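Local coordinates for pheromone cOB1/lipoprotein, YaeC family (Enterococcus faecalis, PDB 4EF1) that probably binds methionine as the lipid-attached substrate-binding component of an ABC-type importer, and probably also serves as precursor of pheromone cOB1, at residues 54-59 and 204-209; 60-65 and 199-204; 124-129 and 146-151. All blocks are in the same frame, centred on the assembly; numbering follows the deposited sequence. Where two conformers were deposited one is given.

Contact 1: 54-59 and 204-209. With MSE (selenomethionine), chain C.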
loop_
_atom_site.group_PDB
_atom_site.type_symbol
_atom_site.label_atom_id
_atom_site.label_comp_id
_atom_site.label_asym_id
_atom_site.label_seq_id
_atom_site.Cartn_x
_atom_site.Cartn_y
_atom_site.Cartn_z
ATOM N N ASP A 54 -3.183 -18.234 -7.201
ATOM C CA ASP A 54 -4.571 -18.070 -7.663
ATOM C C ASP A 54 -5.116 -16.652 -7.416
ATOM O O ASP A 54 -6.071 -16.213 -8.079
ATOM C CB ASP A 54 -5.469 -19.037 -6.910
ATOM C CG ASP A 54 -5.021 -20.481 -7.037
ATOM O OD1 ASP A 54 -4.571 -20.866 -8.130
ATOM O OD2 ASP A 54 -5.106 -21.213 -6.023
ATOM N N ALA A 55 -4.502 -15.937 -6.475
ATOM C CA ALA A 55 -4.933 -14.579 -6.102
ATOM C C ALA A 55 -3.726 -13.839 -5.535
ATOM O O ALA A 55 -2.711 -14.473 -5.150
ATOM C CB ALA A 55 -6.031 -14.636 -5.053
ATOM N N ASN A 56 -3.817 -12.525 -5.480
ATOM C CA ASN A 56 -2.828 -11.768 -4.719
ATOM C C ASN A 56 -3.479 -10.729 -3.812
ATOM O O ASN A 56 -4.660 -10.357 -3.962
ATOM C CB ASN A 56 -1.633 -11.289 -5.574
ATOM C CG ASN A 56 -1.999 -10.203 -6.578
ATOM O OD1 ASN A 56 -2.794 -9.273 -6.290
ATOM N ND2 ASN A 56 -1.372 -10.275 -7.740
ATOM N N TYR A 57 -2.707 -10.333 -2.812
ATOM C CA TYR A 57 -3.119 -9.425 -1.772
ATOM C C TYR A 57 -1.896 -8.565 -1.380
ATOM O O TYR A 57 -1.112 -8.925 -0.492
ATOM C CB TYR A 57 -3.600 -10.259 -0.572
ATOM C CG TYR A 57 -4.084 -9.461 0.635
ATOM C CD1 TYR A 57 -4.705 -8.197 0.519
ATOM C CD2 TYR A 57 -3.963 -10.003 1.918
ATOM C CE1 TYR A 57 -5.174 -7.500 1.660
ATOM C CE2 TYR A 57 -4.417 -9.321 3.037
ATOM C CZ TYR A 57 -5.008 -8.080 2.928
ATOM O OH TYR A 57 -5.445 -7.499 4.099
ATOM N N PHE A 58 -1.759 -7.417 -2.048
ATOM C CA PHE A 58 -0.616 -6.519 -1.830
ATOM C C PHE A 58 -0.816 -5.091 -2.364
ATOM O O PHE A 58 -0.105 -4.189 -1.934
ATOM C CB PHE A 58 0.672 -7.132 -2.454
ATOM C CG PHE A 58 0.832 -6.821 -3.909
ATOM C CD1 PHE A 58 0.103 -7.513 -4.859
ATOM C CD2 PHE A 58 1.718 -5.851 -4.327
ATOM C CE1 PHE A 58 0.242 -7.223 -6.191
ATOM C CE2 PHE A 58 1.856 -5.547 -5.669
ATOM C CZ PHE A 58 1.123 -6.237 -6.598
ATOM N N GLN A 59 -1.710 -4.889 -3.328
ATOM C CA GLN A 59 -1.814 -3.598 -4.050
ATOM C C GLN A 59 -3.134 -2.885 -3.868
ATOM O O GLN A 59 -4.160 -3.532 -3.635
ATOM C CB GLN A 59 -1.621 -3.829 -5.550
ATOM C CG GLN A 59 -2.712 -4.611 -6.263
ATOM C CD GLN A 59 -2.320 -5.175 -7.626
ATOM O OE1 GLN A 59 -1.681 -4.496 -8.438
ATOM N NE2 GLN A 59 -2.713 -6.446 -7.882
ATOM N N ILE A 204 -6.316 -4.539 -2.110
ATOM C CA ILE A 204 -7.328 -5.446 -2.628
ATOM C C ILE A 204 -6.865 -6.896 -2.789
ATOM O O ILE A 204 -5.661 -7.216 -2.772
ATOM C CB ILE A 204 -7.856 -4.991 -4.030
ATOM C CG1 ILE A 204 -6.771 -5.097 -5.125
ATOM C CG2 ILE A 204 -8.475 -3.611 -4.004
ATOM C CD1 ILE A 204 -7.266 -4.693 -6.497
ATOM N N ILE A 205 -7.857 -7.758 -2.989
ATOM C CA ILE A 205 -7.608 -9.117 -3.468
ATOM C C ILE A 205 -7.788 -9.002 -4.967
ATOM O O ILE A 205 -8.818 -8.559 -5.407
ATOM C CB ILE A 205 -8.592 -10.147 -2.935
ATOM C CG1 ILE A 205 -8.502 -10.232 -1.410
ATOM C CG2 ILE A 205 -8.344 -11.517 -3.572
ATOM C CD1 ILE A 205 -7.157 -10.703 -0.900
ATOM N N ALA A 206 -6.802 -9.457 -5.733
ATOM C CA ALA A 206 -6.892 -9.439 -7.209
ATOM C C ALA A 206 -6.809 -10.883 -7.707
ATOM O O ALA A 206 -6.081 -11.655 -7.161
ATOM C CB ALA A 206 -5.766 -8.596 -7.792
ATOM N N VAL A 207 -7.525 -11.194 -8.775
ATOM C CA VAL A 207 -7.524 -12.526 -9.406
ATOM C C VAL A 207 -7.537 -12.366 -10.906
ATOM O O VAL A 207 -7.783 -11.263 -11.398
ATOM C CB VAL A 207 -8.762 -13.394 -8.960
ATOM C CG1 VAL A 207 -8.697 -13.652 -7.446
ATOM C CG2 VAL A 207 -10.107 -12.766 -9.370
ATOM N N ARG A 208 -7.305 -13.466 -11.644
ATOM C CA ARG A 208 -7.412 -13.443 -13.097
ATOM C C ARG A 208 -8.896 -13.321 -13.440
ATOM O O ARG A 208 -9.770 -13.805 -12.687
ATOM C CB ARG A 208 -6.810 -14.716 -13.731
ATOM C CG ARG A 208 -5.293 -14.844 -13.600
ATOM C CD ARG A 208 -4.710 -16.035 -14.378
ATOM N NE ARG A 208 -5.247 -17.303 -13.895
ATOM C CZ ARG A 208 -4.906 -17.922 -12.760
ATOM N NH1 ARG A 208 -3.941 -17.475 -11.986
ATOM N NH2 ARG A 208 -5.475 -19.066 -12.442
ATOM N N LYS A 209 -9.187 -12.696 -14.577
ATOM C CA LYS A 209 -10.573 -12.459 -14.980
ATOM C C LYS A 209 -11.438 -13.722 -15.016
ATOM O O LYS A 209 -12.564 -13.691 -14.553
ATOM C CB LYS A 209 -10.669 -11.704 -16.316
ATOM C CG LYS A 209 -12.129 -11.485 -16.751
ATOM C CD LYS A 209 -12.354 -10.290 -17.653
ATOM C CE LYS A 209 -13.846 -10.007 -17.814
ATOM N NZ LYS A 209 -14.482 -9.675 -16.502
HETATM N N MSE C 301 0.627 -1.903 0.905
HETATM C CA MSE C 301 0.931 -0.732 -0.012
HETATM C C MSE C 301 0.174 0.541 0.378
HETATM O O MSE C 301 -1.027 0.473 0.684
HETATM O OXT MSE C 301 0.740 1.665 0.312
HETATM C CB MSE C 301 0.686 -1.076 -1.480
HETATM C CG MSE C 301 1.129 -0.009 -2.488
HETATM SE SE MSE C 301 0.511 -0.442 -4.258
HETATM C CE MSE C 301 1.636 -2.041 -4.634
HETATM O O HOH W 1 -6.826 -16.280 -10.724
HETATM O O HOH W 2 -4.043 -20.061 -10.533
HETATM O O HOH W 3 -3.431 -7.352 -4.320
#

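Contact 2: 60-65 and 199-204. With MSE (selenomethionine), chain C.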
loop_
_atom_site.group_PDB
_atom_site.type_symbol
_atom_site.label_atom_id
_atom_site.label_comp_id
_atom_site.label_asym_id
_atom_site.label_seq_id
_atom_site.Cartn_x
_atom_site.Cartn_y
_atom_site.Cartn_z
ATOM N N HIS A 60 -3.099 -1.560 -4.058
ATOM C CA HIS A 60 -4.278 -0.716 -4.112
ATOM C C HIS A 60 -4.718 -0.515 -5.554
ATOM O O HIS A 60 -3.985 -0.871 -6.459
ATOM C CB HIS A 60 -4.070 0.613 -3.353
ATOM C CG HIS A 60 -2.825 1.408 -3.740
ATOM N ND1 HIS A 60 -2.618 1.884 -4.994
ATOM C CD2 HIS A 60 -1.810 1.930 -2.954
ATOM C CE1 HIS A 60 -1.466 2.604 -5.027
ATOM N NE2 HIS A 60 -0.968 2.640 -3.784
ATOM N N VAL A 61 -5.927 0.003 -5.764
ATOM C CA VAL A 61 -6.540 0.132 -7.100
ATOM C C VAL A 61 -5.770 1.021 -8.086
ATOM O O VAL A 61 -5.591 0.648 -9.228
ATOM C CB VAL A 61 -8.048 0.536 -7.049
ATOM C CG1 VAL A 61 -8.614 0.808 -8.453
ATOM C CG2 VAL A 61 -8.874 -0.574 -6.368
ATOM N N PRO A 62 -5.288 2.195 -7.640
ATOM C CA PRO A 62 -4.492 2.970 -8.602
ATOM C C PRO A 62 -3.224 2.228 -9.106
ATOM O O PRO A 62 -2.900 2.282 -10.298
ATOM C CB PRO A 62 -4.178 4.257 -7.822
ATOM C CG PRO A 62 -5.285 4.391 -6.836
ATOM C CD PRO A 62 -5.607 2.970 -6.423
ATOM N N PHE A 63 -2.554 1.481 -8.221
ATOM C CA PHE A 63 -1.404 0.706 -8.613
ATOM C C PHE A 63 -1.858 -0.415 -9.580
ATOM O O PHE A 63 -1.241 -0.640 -10.601
ATOM C CB PHE A 63 -0.714 0.089 -7.395
ATOM C CG PHE A 63 0.530 -0.685 -7.741
ATOM C CD1 PHE A 63 0.444 -1.996 -8.130
ATOM C CD2 PHE A 63 1.780 -0.089 -7.656
ATOM C CE1 PHE A 63 1.587 -2.720 -8.471
ATOM C CE2 PHE A 63 2.929 -0.796 -7.985
ATOM C CZ PHE A 63 2.838 -2.123 -8.387
ATOM N N PHE A 64 -2.922 -1.122 -9.180
ATOM C CA PHE A 64 -3.538 -2.205 -9.976
ATOM C C PHE A 64 -3.824 -1.725 -11.419
ATOM O O PHE A 64 -3.454 -2.415 -12.410
ATOM C CB PHE A 64 -4.831 -2.675 -9.254
ATOM C CG PHE A 64 -5.654 -3.686 -10.005
ATOM C CD1 PHE A 64 -5.343 -5.032 -9.948
ATOM C CD2 PHE A 64 -6.775 -3.295 -10.730
ATOM C CE1 PHE A 64 -6.096 -5.962 -10.639
ATOM C CE2 PHE A 64 -7.541 -4.218 -11.419
ATOM C CZ PHE A 64 -7.200 -5.559 -11.383
ATOM N N ASN A 65 -4.486 -0.580 -11.545
ATOM C CA ASN A 65 -4.854 -0.047 -12.894
ATOM C C ASN A 65 -3.613 0.266 -13.738
ATOM O O ASN A 65 -3.573 -0.004 -14.965
ATOM C CB ASN A 65 -5.726 1.211 -12.783
ATOM C CG ASN A 65 -7.128 0.941 -12.222
ATOM O OD1 ASN A 65 -7.590 -0.193 -12.148
ATOM N ND2 ASN A 65 -7.788 2.002 -11.779
ATOM N N SER A 199 -8.717 6.356 1.674
ATOM C CA SER A 199 -9.790 5.533 1.076
ATOM C C SER A 199 -9.512 5.011 -0.340
ATOM O O SER A 199 -9.696 3.784 -0.606
ATOM C CB SER A 199 -11.147 6.271 1.158
ATOM O OG SER A 199 -11.034 7.663 0.867
ATOM N N PRO A 200 -9.042 5.902 -1.249
ATOM C CA PRO A 200 -8.754 5.407 -2.604
ATOM C C PRO A 200 -7.587 4.416 -2.670
ATOM O O PRO A 200 -7.437 3.737 -3.665
ATOM C CB PRO A 200 -8.413 6.682 -3.386
ATOM C CG PRO A 200 -8.710 7.828 -2.464
ATOM C CD PRO A 200 -8.553 7.283 -1.087
ATOM N N TYR A 201 -6.791 4.323 -1.615
ATOM C CA TYR A 201 -5.642 3.428 -1.565
ATOM C C TYR A 201 -5.887 2.147 -0.758
ATOM O O TYR A 201 -4.957 1.576 -0.237
ATOM C CB TYR A 201 -4.399 4.191 -1.046
ATOM C CG TYR A 201 -4.130 5.345 -1.955
ATOM C CD1 TYR A 201 -3.610 5.139 -3.232
ATOM C CD2 TYR A 201 -4.548 6.661 -1.602
ATOM C CE1 TYR A 201 -3.472 6.204 -4.119
ATOM C CE2 TYR A 201 -4.362 7.712 -2.460
ATOM C CZ TYR A 201 -3.822 7.484 -3.710
ATOM O OH TYR A 201 -3.681 8.518 -4.545
ATOM N N ALA A 202 -7.118 1.667 -0.735
ATOM C CA ALA A 202 -7.441 0.373 -0.086
ATOM C C ALA A 202 -6.701 -0.744 -0.845
ATOM O O ALA A 202 -6.624 -0.736 -2.075
ATOM C CB ALA A 202 -8.972 0.114 -0.068
ATOM N N ASN A 203 -6.118 -1.651 -0.097
ATOM C CA ASN A 203 -5.435 -2.805 -0.647
ATOM C C ASN A 203 -6.476 -3.881 -0.959
ATOM O O ASN A 203 -7.356 -4.152 -0.131
ATOM C CB ASN A 203 -4.384 -3.336 0.311
ATOM C CG ASN A 203 -3.114 -2.497 0.320
ATOM O OD1 ASN A 203 -2.003 -3.011 0.530
ATOM N ND2 ASN A 203 -3.274 -1.183 0.085
ATOM N N ILE A 204 -6.316 -4.539 -2.110
ATOM C CA ILE A 204 -7.328 -5.446 -2.628
ATOM C C ILE A 204 -6.865 -6.896 -2.789
ATOM O O ILE A 204 -5.661 -7.216 -2.772
ATOM C CB ILE A 204 -7.856 -4.991 -4.030
ATOM C CG1 ILE A 204 -6.771 -5.097 -5.125
ATOM C CG2 ILE A 204 -8.475 -3.611 -4.004
ATOM C CD1 ILE A 204 -7.266 -4.693 -6.497
HETATM N N MSE C 301 0.627 -1.903 0.905
HETATM C CA MSE C 301 0.931 -0.732 -0.012
HETATM C C MSE C 301 0.174 0.541 0.378
HETATM O O MSE C 301 -1.027 0.473 0.684
HETATM O OXT MSE C 301 0.740 1.665 0.312
HETATM C CB MSE C 301 0.686 -1.076 -1.480
HETATM C CG MSE C 301 1.129 -0.009 -2.488
HETATM SE SE MSE C 301 0.511 -0.442 -4.258
HETATM C CE MSE C 301 1.636 -2.041 -4.634
HETATM O O HOH W 4 -7.757 0.831 -3.905
#

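Contact 3: 124-129 and 146-151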
loop_
_atom_site.group_PDB
_atom_site.type_symbol
_atom_site.label_atom_id
_atom_site.label_comp_id
_atom_site.label_asym_id
_atom_site.label_seq_id
_atom_site.Cartn_x
_atom_site.Cartn_y
_atom_site.Cartn_z
ATOM N N ALA A 124 -0.246 19.829 5.004
ATOM C CA ALA A 124 0.699 20.577 5.843
ATOM C C ALA A 124 0.859 22.051 5.444
ATOM O O ALA A 124 1.577 22.792 6.108
ATOM C CB ALA A 124 2.081 19.925 5.801
ATOM N N GLY A 125 0.276 22.457 4.322
ATOM C CA GLY A 125 0.364 23.831 3.878
ATOM C C GLY A 125 1.670 24.195 3.191
ATOM O O GLY A 125 1.936 25.376 2.987
ATOM N N LEU A 126 2.446 23.199 2.770
ATOM C CA LEU A 126 3.783 23.437 2.103
ATOM C C LEU A 126 3.731 23.503 0.593
ATOM O O LEU A 126 4.631 24.056 -0.006
ATOM C CB LEU A 126 4.781 22.361 2.488
ATOM C CG LEU A 126 5.154 22.361 3.990
ATOM C CD1 LEU A 126 6.076 21.195 4.274
ATOM C CD2 LEU A 126 5.780 23.713 4.347
ATOM N N ILE A 127 2.727 22.887 -0.020
ATOM C CA ILE A 127 2.534 22.999 -1.463
ATOM C C ILE A 127 1.054 23.168 -1.838
ATOM O O ILE A 127 0.166 22.848 -1.065
ATOM C CB ILE A 127 3.067 21.775 -2.254
ATOM C CG1 ILE A 127 2.232 20.505 -1.978
ATOM C CG2 ILE A 127 4.605 21.588 -2.096
ATOM C CD1 ILE A 127 2.505 19.332 -2.894
ATOM N N THR A 128 0.819 23.691 -3.038
ATOM C CA THR A 128 -0.499 23.653 -3.664
ATOM C C THR A 128 -0.313 23.040 -5.068
ATOM O O THR A 128 0.803 23.036 -5.588
ATOM C CB THR A 128 -1.132 25.034 -3.760
ATOM O OG1 THR A 128 -0.408 25.840 -4.695
ATOM C CG2 THR A 128 -1.189 25.683 -2.385
ATOM N N LEU A 129 -1.383 22.504 -5.647
ATOM C CA LEU A 129 -1.352 21.956 -7.017
ATOM C C LEU A 129 -1.977 22.976 -7.941
ATOM O O LEU A 129 -2.794 23.792 -7.500
ATOM C CB LEU A 129 -2.077 20.604 -7.075
ATOM C CG LEU A 129 -1.492 19.569 -6.122
ATOM C CD1 LEU A 129 -2.101 18.165 -6.262
ATOM C CD2 LEU A 129 0.020 19.496 -6.293
ATOM N N ASN A 146 5.140 26.092 -3.744
ATOM C CA ASN A 146 6.148 25.221 -3.076
ATOM C C ASN A 146 6.926 26.156 -2.140
ATOM O O ASN A 146 7.978 26.714 -2.523
ATOM C CB ASN A 146 7.060 24.566 -4.120
ATOM C CG ASN A 146 7.921 23.460 -3.533
ATOM O OD1 ASN A 146 8.038 23.312 -2.304
ATOM N ND2 ASN A 146 8.495 22.639 -4.402
ATOM N N THR A 147 6.395 26.310 -0.915
ATOM C CA THR A 147 6.894 27.306 0.039
ATOM C C THR A 147 8.363 27.084 0.411
ATOM O O THR A 147 9.142 28.031 0.461
ATOM C CB THR A 147 5.995 27.358 1.289
ATOM O OG1 THR A 147 4.647 27.638 0.873
ATOM C CG2 THR A 147 6.472 28.401 2.296
ATOM N N LYS A 148 8.733 25.832 0.650
ATOM C CA LYS A 148 10.117 25.497 1.018
ATOM C C LYS A 148 10.997 25.133 -0.198
ATOM O O LYS A 148 12.122 24.732 -0.023
ATOM C CB LYS A 148 10.118 24.352 2.067
ATOM C CG LYS A 148 9.641 24.792 3.420
ATOM C CD LYS A 148 9.657 23.606 4.388
ATOM C CE LYS A 148 9.449 24.054 5.809
ATOM N NZ LYS A 148 10.521 24.912 6.376
ATOM N N LYS A 149 10.485 25.291 -1.419
ATOM C CA LYS A 149 11.198 24.940 -2.638
ATOM C C LYS A 149 11.770 23.528 -2.553
ATOM O O LYS A 149 12.914 23.278 -2.887
ATOM C CB LYS A 149 12.277 25.988 -2.976
ATOM C CG LYS A 149 11.679 27.396 -3.187
ATOM C CD LYS A 149 12.575 28.534 -2.707
ATOM C CE LYS A 149 12.095 29.939 -3.108
ATOM N NZ LYS A 149 12.643 30.973 -2.173
ATOM N N LEU A 150 10.914 22.599 -2.144
ATOM C CA LEU A 150 11.288 21.231 -2.001
ATOM C C LEU A 150 11.599 20.585 -3.344
ATOM O O LEU A 150 11.008 20.928 -4.393
ATOM C CB LEU A 150 10.215 20.453 -1.233
ATOM C CG LEU A 150 9.939 20.837 0.202
ATOM C CD1 LEU A 150 8.785 19.991 0.751
ATOM C CD2 LEU A 150 11.189 20.691 1.064
ATOM N N LYS A 151 12.602 19.718 -3.305
ATOM C CA LYS A 151 12.986 18.909 -4.430
ATOM C C LYS A 151 12.465 17.519 -4.189
ATOM O O LYS A 151 12.272 17.065 -3.016
ATOM C CB LYS A 151 14.511 18.886 -4.598
ATOM C CG LYS A 151 15.159 20.237 -4.883
ATOM C CD LYS A 151 16.684 20.142 -4.767
ATOM C CE LYS A 151 17.354 21.495 -4.839
ATOM N NZ LYS A 151 17.048 22.357 -3.667
HETATM O O HOH W 5 4.140 27.023 3.997
HETATM O O HOH W 6 7.281 23.529 0.449
#

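Contact 1: 54-59 and 204-209
N56 and A206 face each other as the hydrogen-bonded antiparallel pair of strands 55-57 and 204-208. N56 N gives its hydrogen to A206 O at 3.0 Å, and A206 N returns one to N56 O. Past the corner at F58 the pairing resumes: I204 N donates to Q59 O at 2.8 Å.

The paired part is tight. On one face of the sheet, N56 OD1 sits 3.4 Å from A206 CB. The N56 CG lies between the backbone N and the carbonyl carbon (chi1 69°), which places OD1 over this methyl group. Q59 NE2 reaches the same methyl and makes a weak bond to N56 OD1, while N45 is a further partner of both amides. A water spans the corner. It donates to N56 OD1 and I204 O and accepts from F58 N. On the other face, I205 CD1 comes obliquely against Y57, 3.6 Å from Y57 CB. The Y57 hydroxyl bonds H82. Further along this face A55 CB meets V207 CG1 at 3.7 Å.

The D54 end is looser and partly exposed. D54 OD1 and R208 NH2 are 4.8 Å apart. R208 NH2 and R208 N each donate to a water; these waters lie within bonding reach of D54 OD1 and D54 O. D54 OD2 accepts from K7 N. R208 NH1 hydrogen-bonds L48 O, and NE forms a salt bridge with E210.

F58 O lies 3.2 Å from CB of the bound selenomethionine, and the F58 ring touches the ligand methyl. Strand 203-208 runs antiparallel between 55-60 and 75-83, in strand order 2-1-3-5-4, as in type 2 periplasmic-binding proteins.

Contact 2: 60-65 and 199-204
The selenomethionine pocket is built here from the N-terminal end of helix 61-71 and the loop that leads into strand 203-208. H60 and Y201 meet edge-to-face: the edge of Y201 points at the face of H60, with planes at 73° and ring centroids 5.0 Å apart. Y201 CD1 sits over one face of the H60 ring. The ligand selenium sits over the opposite face, 3.5 Å from H60 NE2, so the imidazole is sandwiched.

Its rotation is fixed from both nitrogens. H60 is the N-cap of the helix, and ND1 accepts from F63 N. NE2 is bonded to D113. F63 then turns its ring face to the ligand methyl, while F63 CB touches selenium at 3.4 Å. CG of F63 is anti to the backbone N (chi1 -177°), which lays the ring face under the ligand methyl.

The polar end of the ligand is held by N203. N203 OD1 accepts from the ligand N at 2.9 Å, and N203 ND2 donates to the ligand carboxylate O with an N-H...O angle of 160°. H15 also bonds OD1. This part of the pocket holds the amino and carboxylate groups, consistent with a methionine-binding NlpA-family protein; E84, R116 and N176 also bond the ligand.

Away from the ligand, I204 CD1 makes a CH-pi contact over the face of F64, and V61 CG2 packs on I204 CG2 at 3.9 Å. P62 CG lies against Y201 CE1. A water accepts from V61 N at 2.7 Å and donates to P200 O and A202 O.

Contact 3: 124-129 and 146-151
L126 O is gripped by T147 N and by a water. T147 N donates to L126 O at 3.0 Å, nearly straight at 159° and tilted a little from the carbonyl plane. The water donates to L126 O at 2.7 Å. The same water donates to N146 OD1 and accepts from K148 N, so it bridges the two segments.

I127 and N146 form the antiparallel non-hydrogen-bonded pair beside this bond. I127 CG2 lies 3.8 Å from N146 OD1. The rest of the I127 side chain packs on L118 and L121 of helix 114-123. T128 carries the pairing on to D144 and K145. Strands 127-129 and 143-146 thus make a small two-stranded antiparallel sheet, apart from the two large sheets of the chain. Helix 114-123 gives way to it through a Schellman motif, with G125 at positive phi.

On the other segment, N146 opens a type I turn that ends at K149. Its CG is anti to the backbone N (chi1 -169°), and its amide reaches along the turn to L150. N146 OD1 accepts from L150 N at 3.0 Å, with the donor above the carbonyl plane. ND2 donates back to L150 O on a lone pair. These two bonds hold the amide against the chain and fix which end is OD1.

The apolar part is L126 CD2 against the K148 chain, with L126 CD2 to K148 CD at 3.9 Å. K148 bends at its last torsion (chi4 -65°), and NZ bonds the carbonyl oxygens of I99 and Q97. On the exposed side a water donates to G125 O at 2.9 Å.

In the fold
From the N terminus the chain first reaches 54-59, on strand 55-60, and passes directly into helix 61-71. Contact 1 closes the longest loop, when strand 203-208 returns 144 residues later. Contact 2 is nested inside it and ties the start of that helix to the approach to the same strand. The two touch, share I204, and both meet the selenomethionine. Contact 3 is nested inside both. It closes a short loop of 16 residues and joins the turn after helix 114-123 and the start of strand 127-129 to the turn between strands 143-146 and 151-156. It lies across the chain's centre from contact 1, with nearest atoms about 21 Å apart.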